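Local atomic coordinates of 24-sterol C-methyltransferase (Haloferax volcanii, PDB entry 6F5Z), a protein that probably transfers methyl groups from S-adenosylmethionine to a substrate not yet established, in complex with the activator protein Trm112. Residues Asn146-Glu151 with Asp201-Arg206. Residues are numbered along the deposited sequence; the frame is centred on the assembly and turned at random. Where two conformers were deposited one is given.
Sequences NVHSHE and DDWETR
His148 and Trp203 bring two loops together here: the backbones stay well apart, CA of His148 and CA of Trp203 being 9.1 Å from each other, and no hydrogen bond passes between the segments. Residues 146-151 form a turn with helical backbone angles at 147-150, in the loop between strand 134-140 and helix 165-174. Residues 201-206 run through the loop after strand 178-185 to Thr205; OG1 of Thr205, at the N-cap position of helix 206-216, caps the backbone N of Ala208. Both belong to the second half of a Rossmann-like class I methyltransferase fold, in excursions beyond the sheet that keep the contact near the surface, its centre about 21 Å from the centre of the chain.

His148, described here in one of its two modelled conformers, points its CB toward the loop 201-206, and the indole end of Trp203 comes to meet it. With CG of Trp203 beside its own backbone N (chi1 -55°), the far rim of the six-membered ring is carried to the imidazole, and CZ3 lies 3.4 Å from CD2 of His148. Next to it, CH2 of Trp203 rests 3.6 Å from CB of His148, so the histidine meets the edge of the indole, close to its plane. The ring planes are inclined at 65° with centroids 5.3 Å apart, an oblique aromatic pair. From helix 206-216, Phe216 and Glu211 also touch His148 and Arg212 touches Trp203, which meets Phe198 of a loop as well.

The turn itself is tied down by Asn146. Its O accepts from both N and OG of Ser149, and its ND2 donates to Asn141 O. In the same conformer, ND1 of His148 donates in its own ring plane to OD1 of Asn146 over 2.8 Å, nearly straight at 165°.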
loop_
_atom_site.group_PDB
_atom_site.type_symbol
_atom_site.label_atom_id
_atom_site.label_comp_id
_atom_site.label_asym_id
_atom_site.label_seq_id
_atom_site.Cartn_x
_atom_site.Cartn_y
_atom_site.Cartn_z
ATOM N N ASN B 146 -14.264 -14.105 4.877
ATOM C CA ASN B 146 -14.255 -15.227 3.914
ATOM C C ASN B 146 -14.990 -16.385 4.600
ATOM O O ASN B 146 -14.390 -17.243 5.235
ATOM C CB ASN B 146 -12.834 -15.585 3.488
ATOM C CG ASN B 146 -12.781 -16.747 2.526
ATOM O OD1 ASN B 146 -13.811 -17.186 1.982
ATOM N ND2 ASN B 146 -11.588 -17.305 2.351
ATOM N N VAL B 147 -16.330 -16.367 4.488
ATOM C CA VAL B 147 -17.173 -17.297 5.236
ATOM C C VAL B 147 -16.816 -18.771 4.941
ATOM O O VAL B 147 -16.845 -19.599 5.857
ATOM C CB VAL B 147 -18.682 -16.969 5.071
ATOM C CG1 VAL B 147 -19.090 -16.897 3.606
ATOM C CG2 VAL B 147 -19.576 -17.936 5.856
ATOM N N HIS B 148 -16.416 -19.061 3.691
ATOM C CA HIS B 148 -16.022 -20.387 3.226
ATOM C C HIS B 148 -14.776 -20.928 3.945
ATOM O O HIS B 148 -14.515 -22.136 3.931
ATOM C CB HIS B 148 -15.750 -20.321 1.716
ATOM C CG HIS B 148 -16.616 -19.346 0.987
ATOM N ND1 HIS B 148 -16.278 -18.008 0.907
ATOM C CD2 HIS B 148 -17.803 -19.535 0.360
ATOM C CE1 HIS B 148 -17.247 -17.440 0.205
ATOM N NE2 HIS B 148 -18.174 -18.318 -0.164
ATOM N N SER B 149 -13.972 -20.029 4.567
ATOM C CA SER B 149 -12.752 -20.467 5.243
ATOM C C SER B 149 -12.992 -20.878 6.661
ATOM O O SER B 149 -12.099 -21.453 7.270
ATOM C CB SER B 149 -11.688 -19.367 5.225
ATOM O OG SER B 149 -11.998 -18.257 6.057
ATOM N N HIS B 150 -14.152 -20.517 7.226
ATOM C CA HIS B 150 -14.388 -20.776 8.653
ATOM C C HIS B 150 -14.214 -22.264 9.005
ATOM O O HIS B 150 -13.538 -22.603 9.989
ATOM C CB HIS B 150 -15.782 -20.299 9.060
ATOM C CG HIS B 150 -15.998 -18.824 8.949
ATOM N ND1 HIS B 150 -17.194 -18.261 9.304
ATOM C CD2 HIS B 150 -15.164 -17.845 8.517
ATOM C CE1 HIS B 150 -17.071 -16.960 9.072
ATOM N NE2 HIS B 150 -15.860 -16.669 8.610
ATOM N N GLU B 151 -14.728 -23.150 8.133
ATOM C CA GLU B 151 -14.642 -24.597 8.348
ATOM C C GLU B 151 -13.220 -25.150 8.303
ATOM O O GLU B 151 -13.027 -26.297 8.679
ATOM C CB GLU B 151 -15.559 -25.364 7.376
ATOM C CG GLU B 151 -15.084 -25.347 5.930
ATOM C CD GLU B 151 -16.191 -25.522 4.908
ATOM O OE1 GLU B 151 -16.763 -24.496 4.469
ATOM O OE2 GLU B 151 -16.483 -26.684 4.546
ATOM N N ASP B 201 -16.433 -31.470 -4.554
ATOM C CA ASP B 201 -15.973 -31.855 -3.223
ATOM C C ASP B 201 -15.956 -30.649 -2.256
ATOM O O ASP B 201 -16.327 -30.788 -1.101
ATOM C CB ASP B 201 -14.590 -32.543 -3.281
ATOM C CG ASP B 201 -13.481 -31.832 -4.064
ATOM O OD1 ASP B 201 -13.804 -31.035 -4.972
ATOM O OD2 ASP B 201 -12.292 -32.114 -3.801
ATOM N N ASP B 202 -15.573 -29.466 -2.744
ATOM C CA ASP B 202 -15.483 -28.292 -1.885
ATOM C C ASP B 202 -16.721 -27.363 -1.881
ATOM O O ASP B 202 -16.953 -26.653 -0.890
ATOM C CB ASP B 202 -14.235 -27.477 -2.275
ATOM C CG ASP B 202 -12.908 -28.204 -2.113
ATOM O OD1 ASP B 202 -12.759 -28.948 -1.123
ATOM O OD2 ASP B 202 -11.993 -27.973 -2.947
ATOM N N TRP B 203 -17.493 -27.336 -2.983
ATOM C CA TRP B 203 -18.532 -26.323 -3.140
ATOM C C TRP B 203 -19.879 -26.862 -3.407
ATOM O O TRP B 203 -20.026 -27.651 -4.342
ATOM C CB TRP B 203 -18.123 -25.384 -4.298
ATOM C CG TRP B 203 -16.767 -24.805 -4.059
ATOM C CD1 TRP B 203 -15.587 -25.234 -4.585
ATOM C CD2 TRP B 203 -16.435 -23.811 -3.082
ATOM N NE1 TRP B 203 -14.534 -24.541 -4.024
ATOM C CE2 TRP B 203 -15.030 -23.639 -3.121
ATOM C CE3 TRP B 203 -17.200 -22.982 -2.243
ATOM C CZ2 TRP B 203 -14.366 -22.746 -2.286
ATOM C CZ3 TRP B 203 -16.536 -22.105 -1.405
ATOM C CH2 TRP B 203 -15.137 -22.018 -1.411
ATOM N N GLU B 204 -20.883 -26.357 -2.687
ATOM C CA GLU B 204 -22.256 -26.795 -2.890
ATOM C C GLU B 204 -22.903 -26.096 -4.079
ATOM O O GLU B 204 -23.785 -26.662 -4.713
ATOM C CB GLU B 204 -23.091 -26.603 -1.607
ATOM C CG GLU B 204 -23.415 -25.161 -1.234
ATOM C CD GLU B 204 -23.634 -24.824 0.233
ATOM O OE1 GLU B 204 -24.253 -25.638 0.957
ATOM O OE2 GLU B 204 -23.227 -23.712 0.643
ATOM N N THR B 205 -22.499 -24.830 -4.347
ATOM C CA THR B 205 -23.071 -24.044 -5.442
ATOM C C THR B 205 -21.944 -23.283 -6.122
ATOM O O THR B 205 -20.904 -22.992 -5.496
ATOM C CB THR B 205 -24.083 -22.991 -4.922
ATOM O OG1 THR B 205 -23.424 -22.004 -4.106
ATOM C CG2 THR B 205 -25.279 -23.608 -4.159
ATOM N N ARG B 206 -22.154 -22.989 -7.400
ATOM C CA ARG B 206 -21.205 -22.178 -8.161
ATOM C C ARG B 206 -21.101 -20.785 -7.524
ATOM O O ARG B 206 -19.997 -20.214 -7.486
ATOM C CB ARG B 206 -21.717 -22.053 -9.594
ATOM C CG ARG B 206 -20.639 -21.570 -10.554
ATOM C CD ARG B 206 -21.132 -21.471 -11.998
ATOM N NE ARG B 206 -20.037 -21.082 -12.883
ATOM C CZ ARG B 206 -19.578 -19.834 -13.016
ATOM N NH1 ARG B 206 -20.181 -18.823 -12.383
ATOM N NH2 ARG B 206 -18.548 -19.581 -13.817
#